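Local atomic coordinates of MccB protein (Escherichia coli, PDB entry 6OM4), a protein that takes part in making the nucleotide antibiotic microcin C, joining adenylate through a phosphoramidate bond to an N-formylated peptide precursor at an ATP-binding, E1-like site. Residues 111-116 and 137-142; 25-30 and 73-78; 242-247 and 296-301; 126-131 and 159-164. One frame throughout, in Å; residues are numbered along the deposited sequence.

Contact 1: residues 111-116 and 137-142; sequences DKLKNA and SGIGEI
Leu113 and Ile139 form the tightly packed part of this contact, where the end of helix 106-114 meets the turn leading into strand 141-146. Their side chains cross at about a right angle, and Leu113 CD2 lies 3.8 Å from Ile139 CD1. The other Leu113 branch points elsewhere: CD1 lies against the carbonyl of Ser137, at 3.6 Å from its O. The first two torsions of Ile139 (chi1 -70°, chi2 -75°) together carry Ile139 CD1 to 4.0 Å from Ala116 CB. Ile310 of helix 292-311 touches Leu113, Ala116 and Ile139, adding a third element to this apolar patch. The backbones are close as well. Gly140 N donates to Leu113 O at 3.1 Å, and Ala116 N reaches the same oxygen from the opposite face of the carbonyl plane. A CA-H...O contact of 3.4 Å from Ile139 CA also falls on Leu113 O, and another sets Gly140 CA 3.3 Å from Lys114 O. Gly138, with positive phi, ends helix 125-136 in a Schellman motif just before the residues that meet Leu113 O. The outer side is looser: Glu141 N makes only a weak bond to Ala116 O, Glu141 CB stays 3.9 Å from that oxygen, and the exposed Lys114 starts its side chain away from segment 137-142. A carbonyl at a helix end, gripped by two N-H groups beside an aliphatic patch, thus has its polarity satisfied where the chain enters the Rossmann-type sheet.

Contact 2: residues 25-30 and 73-78; sequences KEQYVE and KENFFI
Asn75, just past helix 62-74, is the first residue of segment 73-78 to bear substantially on segment 25-30. Its backbone O lies 3.4 Å from Lys25 CD, while its side-chain amide crosses that of Gln27 with the planes 30° apart. Gln27 NE2 is 3.2 Å from Asn75 OD1; Asn75 ND2 donates back to Phe71 O in the helix. Phe76 follows with positive phi (59°) and closes the helix in a Schellman motif. Its ring takes Lys25 at the edge, near the ring plane, with Lys25 CE 3.8 Å from Phe76 CD2. The lysine tail bends at its last torsion (chi4 77°) and its ammonium engages Tyr102 in a cation-pi interaction. Phe77 then brings CZ to 3.4 Å from Lys25 O, an oblique approach, and one face of its ring is covered by Asn75 CB. That same Lys25 O accepts from Gln27 NE2 at 3.2 Å, the donor standing above the carbonyl plane. Chemically the contact is mixed: lysine carbons and phenyl rings supply the packing, while amides and a carbonyl meet between them, joining the edge strand 27-29 to the end of helix 62-74 away from the nucleotide and zinc sites.

Contact 3: residues 242-247 and 296-301; sequences DIAVFG and NVAAAL
Phe246 and Leu301 carry much of this strand-on-helix contact. The Phe246 ring lies under the Leu301 side chain, with Leu301 CB 3.6 Å from the ring centroid and 6° off the normal, a CH-pi contact over the centre of one face. Leu301 CD1 reaches beyond it toward the rim, 3.6 Å from Phe246 CE1. The ring is set there by a chi1 of 70°, which places CG between the backbone N and the carbonyl carbon. Ala298 is the other heavily buried residue. Its methyl meets the strand backbone, CB lying 3.6 Å from Val245 O, and also faces Ala244, the two CB atoms being 4.0 Å apart. Val297 adds CG1 at 3.9 Å from Ala244 CB. No hydrogen bond joins the segments; the attachment is van der Waals packing, part of it methyl against backbone carbonyl. With alanine on both sides, Ala244 and Ala298, the CA atoms are 5.0 Å apart, and the segment axes approach to 6.9 Å at an angle of 16°. Strand 243-250 lies between strands 234-240 and 321-326 in the mixed sheet, and helix 292-311 packs on it here while its Ala298 and Ala299 touch helix 125-136; Ile323 and Ile325 of strand 321-326 also touch Phe246.

Contact 4: residues 126-131 and 159-164; sequences IGNHVS and VLFSED
Asn128 presents its amide almost perpendicular to the Phe161 ring, the two planes 89° apart. OD1 sits over the centre of one ring face, 4.0 Å above the plane, and ND2 lies 3.6 Å from Phe161 CZ. The oxygen is turned to the loop backbone as well: Leu160 N donates to Asn128 OD1 at 2.9 Å with an N-H...O angle of 155°, and the donor lies in the carbonyl plane. The other end of the amide is held too, since ND2 donates to Gly124 O in the turn before the helix; bonds at both ends fix the rotation of the group. Leu160 and Asn128 run past each other in opposite directions, bringing Leu160 CB to 3.3 Å from OD1 and CD1 to 4.0 Å from Ser131 OG. On the next helix position, His129 and Val159 cross at about a right angle. Val159 CG1 stands between its backbone N and carbonyl carbon (chi1 65°), which sets it over one face of the imidazole in a CH-pi contact, 3.7 Å from the centroid of the His129 ring. Phe161 also touches Lys170, which lines the pyrophosphate pocket, and follows closely on Gln158 of the same pocket. A buried amide thus spends its acceptor on the loop and its donor on the glycine-rich turn, tying together two parts of the chain that border the nucleotide site, consistent with a second-shell role.

Contact 2 comes first along the chain and stands apart, its centre 30 to 38 Å from the others and its nearest atoms at least about 15 Å away; it joins strand 27-29, of a separate antiparallel sheet, to the end of helix 62-74. Contacts 1 and 4 alternate in sequence: helix 125-136 of contact 4 leads into strand 141-146 of contact 1, and Ile142 CD1 packs 3.9 Å from Ser131 O. Contact 3 follows later, yet touches contact 4, Ala299 CB lying 3.3 Å from His129 CB. Contacts 1 and 3 reach the same mixed sheet without touching. Helix 292-311 supplies one side of contact 3 and also touches contacts 1 and 4. Contact 4 is the one beside the nucleotide and pyrophosphate.

Contact 1: residues 111-116 and 137-142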
loop_
_atom_site.group_PDB
_atom_site.type_symbol
_atom_site.label_atom_id
_atom_site.label_comp_id
_atom_site.label_asym_id
_atom_site.label_seq_id
_atom_site.Cartn_x
_atom_site.Cartn_y
_atom_site.Cartn_z
ATOM N N ASP A 111 7.279 11.205 -10.320
ATOM C CA ASP A 111 8.230 12.169 -9.825
ATOM C C ASP A 111 8.191 12.216 -8.290
ATOM O O ASP A 111 9.221 12.301 -7.629
ATOM C CB ASP A 111 7.917 13.544 -10.420
ATOM C CG ASP A 111 8.810 14.669 -9.957
ATOM O OD1 ASP A 111 10.007 14.657 -10.349
ATOM O OD2 ASP A 111 8.299 15.530 -9.204
ATOM N N LYS A 112 7.001 12.109 -7.701
ATOM C CA LYS A 112 6.886 12.083 -6.258
ATOM C C LYS A 112 7.520 10.810 -5.684
ATOM O O LYS A 112 8.160 10.861 -4.652
ATOM C CB LYS A 112 5.438 12.242 -5.812
ATOM C CG LYS A 112 4.867 13.612 -6.081
ATOM C CD LYS A 112 3.398 13.709 -5.982
ATOM C CE LYS A 112 2.903 15.050 -6.497
ATOM N NZ LYS A 112 1.567 15.318 -5.938
ATOM N N LEU A 113 7.359 9.673 -6.382
ATOM C CA LEU A 113 7.956 8.432 -5.887
ATOM C C LEU A 113 9.477 8.542 -5.965
ATOM O O LEU A 113 10.151 8.168 -5.027
ATOM C CB LEU A 113 7.463 7.229 -6.692
ATOM C CG LEU A 113 5.952 6.974 -6.625
ATOM C CD1 LEU A 113 5.578 5.872 -7.610
ATOM C CD2 LEU A 113 5.438 6.636 -5.241
ATOM N N LYS A 114 9.978 9.051 -7.089
ATOM C CA LYS A 114 11.422 9.204 -7.297
ATOM C C LYS A 114 12.051 10.055 -6.185
ATOM O O LYS A 114 13.195 9.808 -5.818
ATOM C CB LYS A 114 11.694 9.813 -8.670
ATOM C CG LYS A 114 13.169 9.853 -9.031
ATOM C CD LYS A 114 13.461 10.461 -10.387
ATOM C CE LYS A 114 14.803 10.019 -10.946
ATOM N NZ LYS A 114 15.342 10.987 -11.936
ATOM N N ASN A 115 11.345 11.080 -5.709
ATOM C CA ASN A 115 11.905 12.061 -4.754
ATOM C C ASN A 115 11.741 11.594 -3.301
ATOM O O ASN A 115 12.227 12.251 -2.380
ATOM C CB ASN A 115 11.252 13.438 -4.917
ATOM C CG ASN A 115 11.716 14.177 -6.156
ATOM O OD1 ASN A 115 12.619 13.723 -6.862
ATOM N ND2 ASN A 115 11.090 15.307 -6.442
ATOM N N ALA A 116 11.056 10.465 -3.085
ATOM C CA ALA A 116 10.715 9.948 -1.766
ATOM C C ALA A 116 11.834 9.090 -1.164
ATOM O O ALA A 116 12.635 8.469 -1.873
ATOM C CB ALA A 116 9.476 9.107 -1.866
ATOM N N SER A 137 8.547 -0.084 -8.153
ATOM C CA SER A 137 7.662 1.038 -8.464
ATOM C C SER A 137 8.433 2.355 -8.522
ATOM O O SER A 137 7.860 3.382 -8.857
ATOM C CB SER A 137 6.471 1.105 -7.532
ATOM O OG SER A 137 5.556 0.078 -7.901
ATOM N N GLY A 138 9.730 2.335 -8.194
ATOM C CA GLY A 138 10.563 3.546 -8.385
ATOM C C GLY A 138 10.631 4.503 -7.203
ATOM O O GLY A 138 11.034 5.685 -7.383
ATOM N N ILE A 139 10.349 4.040 -5.978
ATOM C CA ILE A 139 10.699 4.805 -4.782
ATOM C C ILE A 139 12.228 5.036 -4.803
ATOM O O ILE A 139 13.039 4.098 -4.923
ATOM C CB ILE A 139 10.267 4.099 -3.476
ATOM C CG1 ILE A 139 8.749 4.096 -3.289
ATOM C CG2 ILE A 139 10.966 4.743 -2.278
ATOM C CD1 ILE A 139 8.204 5.443 -2.861
ATOM N N GLY A 140 12.638 6.303 -4.698
ATOM C CA GLY A 140 13.996 6.698 -5.055
ATOM C C GLY A 140 15.051 6.235 -4.051
ATOM O O GLY A 140 16.200 6.023 -4.440
ATOM N N GLU A 141 14.694 6.196 -2.763
ATOM C CA GLU A 141 15.621 5.879 -1.684
ATOM C C GLU A 141 14.959 4.983 -0.650
ATOM O O GLU A 141 13.958 5.343 -0.084
ATOM C CB GLU A 141 16.163 7.126 -0.992
ATOM C CG GLU A 141 17.420 6.828 -0.205
ATOM C CD GLU A 141 18.087 8.019 0.469
ATOM O OE1 GLU A 141 17.729 9.185 0.124
ATOM O OE2 GLU A 141 18.961 7.773 1.334
ATOM N N ILE A 142 15.573 3.813 -0.429
ATOM C CA ILE A 142 15.106 2.835 0.501
ATOM C C ILE A 142 16.215 2.552 1.537
ATOM O O ILE A 142 17.379 2.265 1.187
ATOM C CB ILE A 142 14.664 1.547 -0.220
ATOM C CG1 ILE A 142 13.571 1.824 -1.261
ATOM C CG2 ILE A 142 14.251 0.514 0.805
ATOM C CD1 ILE A 142 13.088 0.571 -1.985
#

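Contact 2: residues 25-30 and 73-78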
loop_
_atom_site.group_PDB
_atom_site.type_symbol
_atom_site.label_atom_id
_atom_site.label_comp_id
_atom_site.label_asym_id
_atom_site.label_seq_id
_atom_site.Cartn_x
_atom_site.Cartn_y
_atom_site.Cartn_z
ATOM N N LYS A 25 -14.252 1.047 -11.190
ATOM C CA LYS A 25 -15.064 1.989 -12.011
ATOM C C LYS A 25 -15.836 1.285 -13.141
ATOM O O LYS A 25 -16.481 1.941 -13.957
ATOM C CB LYS A 25 -14.156 3.087 -12.565
ATOM C CG LYS A 25 -13.737 4.067 -11.481
ATOM C CD LYS A 25 -12.685 5.013 -11.932
ATOM C CE LYS A 25 -11.853 5.559 -10.806
ATOM N NZ LYS A 25 -10.862 4.556 -10.358
ATOM N N GLU A 26 -15.828 -0.047 -13.162
ATOM C CA GLU A 26 -16.618 -0.772 -14.174
ATOM C C GLU A 26 -18.082 -0.341 -14.084
ATOM O O GLU A 26 -18.629 -0.227 -12.998
ATOM C CB GLU A 26 -16.473 -2.280 -13.938
ATOM C CG GLU A 26 -17.414 -3.154 -14.759
ATOM C CD GLU A 26 -17.682 -4.512 -14.117
ATOM O OE1 GLU A 26 -17.032 -5.459 -14.578
ATOM O OE2 GLU A 26 -18.492 -4.589 -13.141
ATOM N N GLN A 27 -18.682 -0.036 -15.230
ATOM C CA GLN A 27 -20.083 0.375 -15.285
ATOM C C GLN A 27 -20.915 -0.625 -16.077
ATOM O O GLN A 27 -20.584 -0.979 -17.218
ATOM C CB GLN A 27 -20.176 1.707 -16.000
ATOM C CG GLN A 27 -19.405 2.809 -15.302
ATOM C CD GLN A 27 -20.016 3.094 -13.956
ATOM O OE1 GLN A 27 -21.241 3.130 -13.814
ATOM N NE2 GLN A 27 -19.165 3.302 -12.959
ATOM N N TYR A 28 -22.031 -1.050 -15.475
ATOM C CA TYR A 28 -23.039 -1.774 -16.184
ATOM C C TYR A 28 -24.043 -0.762 -16.735
ATOM O O TYR A 28 -24.643 0.014 -15.957
ATOM C CB TYR A 28 -23.715 -2.816 -15.284
ATOM C CG TYR A 28 -24.882 -3.539 -15.915
ATOM C CD1 TYR A 28 -24.734 -4.313 -17.054
ATOM C CD2 TYR A 28 -26.158 -3.464 -15.362
ATOM C CE1 TYR A 28 -25.802 -4.969 -17.651
ATOM C CE2 TYR A 28 -27.235 -4.123 -15.938
ATOM C CZ TYR A 28 -27.056 -4.881 -17.081
ATOM O OH TYR A 28 -28.113 -5.550 -17.646
ATOM N N VAL A 29 -24.265 -0.837 -18.049
ATOM C CA VAL A 29 -25.231 -0.004 -18.762
ATOM C C VAL A 29 -26.341 -0.902 -19.286
ATOM O O VAL A 29 -26.147 -1.643 -20.208
ATOM C CB VAL A 29 -24.512 0.740 -19.905
ATOM C CG1 VAL A 29 -25.416 1.756 -20.576
ATOM C CG2 VAL A 29 -23.278 1.428 -19.376
ATOM N N GLU A 30 -27.503 -0.848 -18.639
ATOM C CA GLU A 30 -28.602 -1.748 -18.960
ATOM C C GLU A 30 -29.202 -1.371 -20.320
ATOM O O GLU A 30 -29.672 -2.240 -21.085
ATOM C CB GLU A 30 -29.630 -1.705 -17.826
ATOM C CG GLU A 30 -31.042 -2.128 -18.219
ATOM C CD GLU A 30 -31.264 -3.610 -18.452
ATOM O OE1 GLU A 30 -30.259 -4.346 -18.505
ATOM O OE2 GLU A 30 -32.449 -4.025 -18.587
ATOM N N LYS A 73 -15.548 10.400 -19.362
ATOM C CA LYS A 73 -14.692 11.285 -18.610
ATOM C C LYS A 73 -14.780 11.041 -17.101
ATOM O O LYS A 73 -13.753 11.066 -16.402
ATOM C CB LYS A 73 -15.098 12.747 -18.836
ATOM C CG LYS A 73 -14.615 13.414 -20.108
ATOM C CD LYS A 73 -14.811 14.936 -20.009
ATOM C CE LYS A 73 -13.541 15.676 -19.662
ATOM N NZ LYS A 73 -12.758 14.955 -18.636
ATOM N N GLU A 74 -16.005 10.929 -16.564
ATOM C CA GLU A 74 -16.181 10.893 -15.104
ATOM C C GLU A 74 -15.654 9.570 -14.532
ATOM O O GLU A 74 -15.429 9.477 -13.331
ATOM C CB GLU A 74 -17.642 11.168 -14.746
ATOM C CG GLU A 74 -18.563 9.988 -14.994
ATOM C CD GLU A 74 -20.046 10.290 -14.834
ATOM O OE1 GLU A 74 -20.384 11.440 -14.486
ATOM O OE2 GLU A 74 -20.879 9.367 -15.111
ATOM N N ASN A 75 -15.458 8.569 -15.392
ATOM C CA ASN A 75 -14.843 7.302 -14.987
ATOM C C ASN A 75 -13.342 7.238 -15.350
ATOM O O ASN A 75 -12.731 6.198 -15.150
ATOM C CB ASN A 75 -15.633 6.146 -15.587
ATOM C CG ASN A 75 -17.008 6.029 -14.965
ATOM O OD1 ASN A 75 -17.130 5.665 -13.799
ATOM N ND2 ASN A 75 -18.028 6.336 -15.728
ATOM N N PHE A 76 -12.768 8.321 -15.893
ATOM C CA PHE A 76 -11.355 8.356 -16.371
ATOM C C PHE A 76 -11.099 7.309 -17.459
ATOM O O PHE A 76 -9.942 6.903 -17.691
ATOM C CB PHE A 76 -10.367 8.278 -15.194
ATOM C CG PHE A 76 -10.781 9.183 -14.070
ATOM C CD1 PHE A 76 -10.857 10.548 -14.282
ATOM C CD2 PHE A 76 -11.155 8.668 -12.861
ATOM C CE1 PHE A 76 -11.298 11.386 -13.276
ATOM C CE2 PHE A 76 -11.539 9.513 -11.832
ATOM C CZ PHE A 76 -11.645 10.866 -12.062
ATOM N N PHE A 77 -12.138 6.975 -18.249
ATOM C CA PHE A 77 -11.979 6.097 -19.405
ATOM C C PHE A 77 -11.360 6.860 -20.579
ATOM O O PHE A 77 -10.595 6.302 -21.374
ATOM C CB PHE A 77 -13.313 5.473 -19.776
ATOM C CG PHE A 77 -13.928 4.579 -18.727
ATOM C CD1 PHE A 77 -13.161 3.924 -17.780
ATOM C CD2 PHE A 77 -15.284 4.324 -18.772
ATOM C CE1 PHE A 77 -13.746 3.057 -16.871
ATOM C CE2 PHE A 77 -15.870 3.457 -17.859
ATOM C CZ PHE A 77 -15.100 2.819 -16.916
ATOM N N ILE A 78 -11.719 8.135 -20.689
ATOM C CA ILE A 78 -10.959 9.047 -21.549
ATOM C C ILE A 78 -10.219 10.025 -20.638
ATOM O O ILE A 78 -10.755 10.453 -19.590
ATOM C CB ILE A 78 -11.821 9.747 -22.624
ATOM C CG1 ILE A 78 -12.918 10.612 -22.035
ATOM C CG2 ILE A 78 -12.380 8.749 -23.645
ATOM C CD1 ILE A 78 -13.594 11.468 -23.071
#

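Contact 3: residues 242-247 and 296-301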
loop_
_atom_site.group_PDB
_atom_site.type_symbol
_atom_site.label_atom_id
_atom_site.label_comp_id
_atom_site.label_asym_id
_atom_site.label_seq_id
_atom_site.Cartn_x
_atom_site.Cartn_y
_atom_site.Cartn_z
ATOM N N ASP A 242 -3.236 -16.250 11.291
ATOM C CA ASP A 242 -3.829 -16.430 9.964
ATOM C C ASP A 242 -4.595 -15.192 9.455
ATOM O O ASP A 242 -5.175 -15.254 8.369
ATOM C CB ASP A 242 -4.763 -17.646 10.002
ATOM C CG ASP A 242 -5.664 -17.680 11.225
ATOM O OD1 ASP A 242 -6.626 -16.964 11.235
ATOM O OD2 ASP A 242 -5.343 -18.397 12.193
ATOM N N ILE A 243 -4.619 -14.092 10.207
ATOM C CA ILE A 243 -5.230 -12.837 9.774
ATOM C C ILE A 243 -4.147 -11.870 9.314
ATOM O O ILE A 243 -3.297 -11.460 10.096
ATOM C CB ILE A 243 -6.073 -12.178 10.878
ATOM C CG1 ILE A 243 -7.214 -13.079 11.352
ATOM C CG2 ILE A 243 -6.583 -10.841 10.393
ATOM C CD1 ILE A 243 -7.945 -12.498 12.559
ATOM N N ALA A 244 -4.249 -11.437 8.059
ATOM C CA ALA A 244 -3.356 -10.408 7.502
ATOM C C ALA A 244 -3.807 -9.047 8.044
ATOM O O ALA A 244 -5.002 -8.796 8.056
ATOM C CB ALA A 244 -3.445 -10.440 6.003
ATOM N N VAL A 245 -2.871 -8.236 8.524
ATOM C CA VAL A 245 -3.203 -6.909 9.082
ATOM C C VAL A 245 -2.388 -5.823 8.385
ATOM O O VAL A 245 -1.179 -5.947 8.225
ATOM C CB VAL A 245 -2.996 -6.861 10.605
ATOM C CG1 VAL A 245 -3.244 -5.442 11.151
ATOM C CG2 VAL A 245 -3.890 -7.873 11.299
ATOM N N PHE A 246 -3.043 -4.699 8.033
ATOM C CA PHE A 246 -2.245 -3.540 7.624
ATOM C C PHE A 246 -2.959 -2.319 8.145
ATOM O O PHE A 246 -4.161 -2.344 8.337
ATOM C CB PHE A 246 -2.008 -3.435 6.106
ATOM C CG PHE A 246 -3.202 -3.088 5.251
ATOM C CD1 PHE A 246 -4.243 -3.983 5.075
ATOM C CD2 PHE A 246 -3.298 -1.865 4.601
ATOM C CE1 PHE A 246 -5.321 -3.685 4.251
ATOM C CE2 PHE A 246 -4.397 -1.546 3.823
ATOM C CZ PHE A 246 -5.413 -2.453 3.643
ATOM N N GLY A 247 -2.161 -1.291 8.365
ATOM C CA GLY A 247 -2.605 -0.137 9.090
ATOM C C GLY A 247 -2.343 -0.245 10.584
ATOM O O GLY A 247 -1.973 -1.296 11.145
ATOM N N ASN A 296 1.954 -12.189 2.499
ATOM C CA ASN A 296 2.035 -11.473 1.201
ATOM C C ASN A 296 0.854 -10.513 1.019
ATOM O O ASN A 296 1.017 -9.458 0.432
ATOM C CB ASN A 296 2.111 -12.454 0.031
ATOM C CG ASN A 296 3.363 -13.309 0.043
ATOM O OD1 ASN A 296 3.635 -14.012 -0.946
ATOM N ND2 ASN A 296 4.151 -13.236 1.110
ATOM N N VAL A 297 -0.341 -10.876 1.504
ATOM C CA VAL A 297 -1.515 -9.991 1.423
ATOM C C VAL A 297 -1.256 -8.718 2.222
ATOM O O VAL A 297 -1.522 -7.586 1.766
ATOM C CB VAL A 297 -2.785 -10.709 1.936
ATOM C CG1 VAL A 297 -3.924 -9.742 2.189
ATOM C CG2 VAL A 297 -3.243 -11.806 0.975
ATOM N N ALA A 298 -0.779 -8.894 3.456
ATOM C CA ALA A 298 -0.529 -7.774 4.341
ATOM C C ALA A 298 0.506 -6.840 3.739
ATOM O O ALA A 298 0.355 -5.578 3.738
ATOM C CB ALA A 298 -0.071 -8.235 5.700
ATOM N N ALA A 299 1.599 -7.460 3.289
ATOM C CA ALA A 299 2.682 -6.706 2.683
ATOM C C ALA A 299 2.190 -5.940 1.452
ATOM O O ALA A 299 2.508 -4.769 1.283
ATOM C CB ALA A 299 3.849 -7.600 2.326
ATOM N N ALA A 300 1.409 -6.594 0.593
ATOM C CA ALA A 300 0.952 -5.995 -0.655
ATOM C C ALA A 300 0.124 -4.744 -0.360
ATOM O O ALA A 300 0.366 -3.673 -0.942
ATOM C CB ALA A 300 0.133 -6.974 -1.442
ATOM N N LEU A 301 -0.864 -4.876 0.531
ATOM C CA LEU A 301 -1.730 -3.767 0.780
ATOM C C LEU A 301 -1.005 -2.652 1.549
ATOM O O LEU A 301 -1.332 -1.459 1.330
ATOM C CB LEU A 301 -2.976 -4.270 1.502
ATOM C CG LEU A 301 -3.873 -5.111 0.610
ATOM C CD1 LEU A 301 -4.916 -5.874 1.419
ATOM C CD2 LEU A 301 -4.519 -4.200 -0.443
#

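Contact 4: residues 126-131 and 159-164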
loop_
_atom_site.group_PDB
_atom_site.type_symbol
_atom_site.label_atom_id
_atom_site.label_comp_id
_atom_site.label_asym_id
_atom_site.label_seq_id
_atom_site.Cartn_x
_atom_site.Cartn_y
_atom_site.Cartn_z
ATOM N N ILE A 126 7.335 -9.381 5.936
ATOM C CA ILE A 126 6.683 -8.175 5.463
ATOM C C ILE A 126 7.691 -7.278 4.743
ATOM O O ILE A 126 7.425 -6.762 3.633
ATOM C CB ILE A 126 5.969 -7.451 6.609
ATOM C CG1 ILE A 126 4.834 -8.307 7.182
ATOM C CG2 ILE A 126 5.533 -6.056 6.193
ATOM C CD1 ILE A 126 3.714 -8.647 6.254
ATOM N N GLY A 127 8.851 -7.080 5.345
ATOM C CA GLY A 127 9.849 -6.184 4.791
ATOM C C GLY A 127 10.319 -6.584 3.402
ATOM O O GLY A 127 10.542 -5.739 2.519
ATOM N N ASN A 128 10.516 -7.886 3.176
ATOM C CA ASN A 128 10.905 -8.394 1.899
ATOM C C ASN A 128 9.895 -7.967 0.819
ATOM O O ASN A 128 10.258 -7.475 -0.225
ATOM C CB ASN A 128 10.977 -9.920 1.873
ATOM C CG ASN A 128 12.358 -10.489 2.121
ATOM O OD1 ASN A 128 12.906 -11.169 1.255
ATOM N ND2 ASN A 128 12.895 -10.285 3.307
ATOM N N HIS A 129 8.619 -8.210 1.079
ATOM C CA HIS A 129 7.617 -8.037 0.069
ATOM C C HIS A 129 7.342 -6.556 -0.177
ATOM O O HIS A 129 7.184 -6.163 -1.331
ATOM C CB HIS A 129 6.337 -8.783 0.428
ATOM C CG HIS A 129 6.346 -10.171 -0.120
ATOM N ND1 HIS A 129 6.915 -11.247 0.527
ATOM C CD2 HIS A 129 5.911 -10.630 -1.293
ATOM C CE1 HIS A 129 6.798 -12.319 -0.239
ATOM N NE2 HIS A 129 6.197 -11.967 -1.360
ATOM N N VAL A 130 7.328 -5.753 0.880
ATOM C CA VAL A 130 7.104 -4.306 0.708
ATOM C C VAL A 130 8.279 -3.696 -0.056
ATOM O O VAL A 130 8.063 -2.918 -1.000
ATOM C CB VAL A 130 6.914 -3.600 2.074
ATOM C CG1 VAL A 130 6.894 -2.072 1.960
ATOM C CG2 VAL A 130 5.669 -4.094 2.754
ATOM N N SER A 131 9.507 -3.976 0.384
ATOM C CA SER A 131 10.688 -3.351 -0.238
ATOM C C SER A 131 10.735 -3.588 -1.757
ATOM O O SER A 131 11.076 -2.671 -2.504
ATOM C CB SER A 131 11.985 -3.751 0.448
ATOM O OG SER A 131 12.338 -5.097 0.162
ATOM N N VAL A 159 10.949 -13.614 0.209
ATOM C CA VAL A 159 10.998 -13.996 -1.172
ATOM C C VAL A 159 12.314 -13.587 -1.835
ATOM O O VAL A 159 12.662 -14.141 -2.827
ATOM C CB VAL A 159 9.774 -13.427 -1.921
ATOM C CG1 VAL A 159 9.757 -11.912 -1.981
ATOM C CG2 VAL A 159 9.663 -14.043 -3.297
ATOM N N LEU A 160 13.020 -12.593 -1.282
ATOM C CA LEU A 160 14.266 -12.189 -1.905
ATOM C C LEU A 160 15.456 -13.071 -1.525
ATOM O O LEU A 160 16.533 -12.949 -2.206
ATOM C CB LEU A 160 14.545 -10.750 -1.540
ATOM C CG LEU A 160 13.465 -9.749 -1.931
ATOM C CD1 LEU A 160 13.865 -8.386 -1.428
ATOM C CD2 LEU A 160 13.242 -9.745 -3.434
ATOM N N PHE A 161 15.242 -14.068 -0.653
ATOM C CA PHE A 161 16.316 -14.902 -0.128
ATOM C C PHE A 161 16.301 -16.267 -0.828
ATOM O O PHE A 161 15.261 -16.837 -1.080
ATOM C CB PHE A 161 16.224 -15.088 1.386
ATOM C CG PHE A 161 16.221 -13.821 2.215
ATOM C CD1 PHE A 161 16.837 -12.683 1.755
ATOM C CD2 PHE A 161 15.626 -13.796 3.471
ATOM C CE1 PHE A 161 16.833 -11.519 2.518
ATOM C CE2 PHE A 161 15.594 -12.626 4.219
ATOM C CZ PHE A 161 16.209 -11.500 3.747
ATOM N N SER A 162 17.501 -16.773 -1.086
ATOM C CA SER A 162 17.713 -18.126 -1.679
ATOM C C SER A 162 18.453 -19.025 -0.677
ATOM O O SER A 162 18.962 -18.555 0.379
ATOM C CB SER A 162 18.471 -17.973 -2.965
ATOM O OG SER A 162 17.638 -17.332 -3.918
ATOM N N GLU A 163 18.542 -20.324 -1.003
ATOM C CA GLU A 163 19.204 -21.249 -0.130
ATOM C C GLU A 163 20.648 -20.813 0.082
ATOM O O GLU A 163 21.177 -21.024 1.190
ATOM C CB GLU A 163 19.189 -22.680 -0.676
ATOM C CG GLU A 163 17.828 -23.328 -0.603
ATOM C CD GLU A 163 17.750 -24.681 -1.293
ATOM O OE1 GLU A 163 18.706 -25.004 -2.053
ATOM O OE2 GLU A 163 16.733 -25.387 -1.114
ATOM N N ASP A 164 21.279 -20.303 -0.988
ATOM C CA ASP A 164 22.692 -19.893 -0.972
ATOM C C ASP A 164 22.919 -18.706 -0.045
ATOM O O ASP A 164 24.103 -18.377 0.249
ATOM C CB ASP A 164 23.215 -19.450 -2.341
ATOM C CG ASP A 164 24.193 -20.454 -2.911
ATOM O OD1 ASP A 164 23.774 -21.613 -3.127
ATOM O OD2 ASP A 164 25.380 -20.089 -3.066
#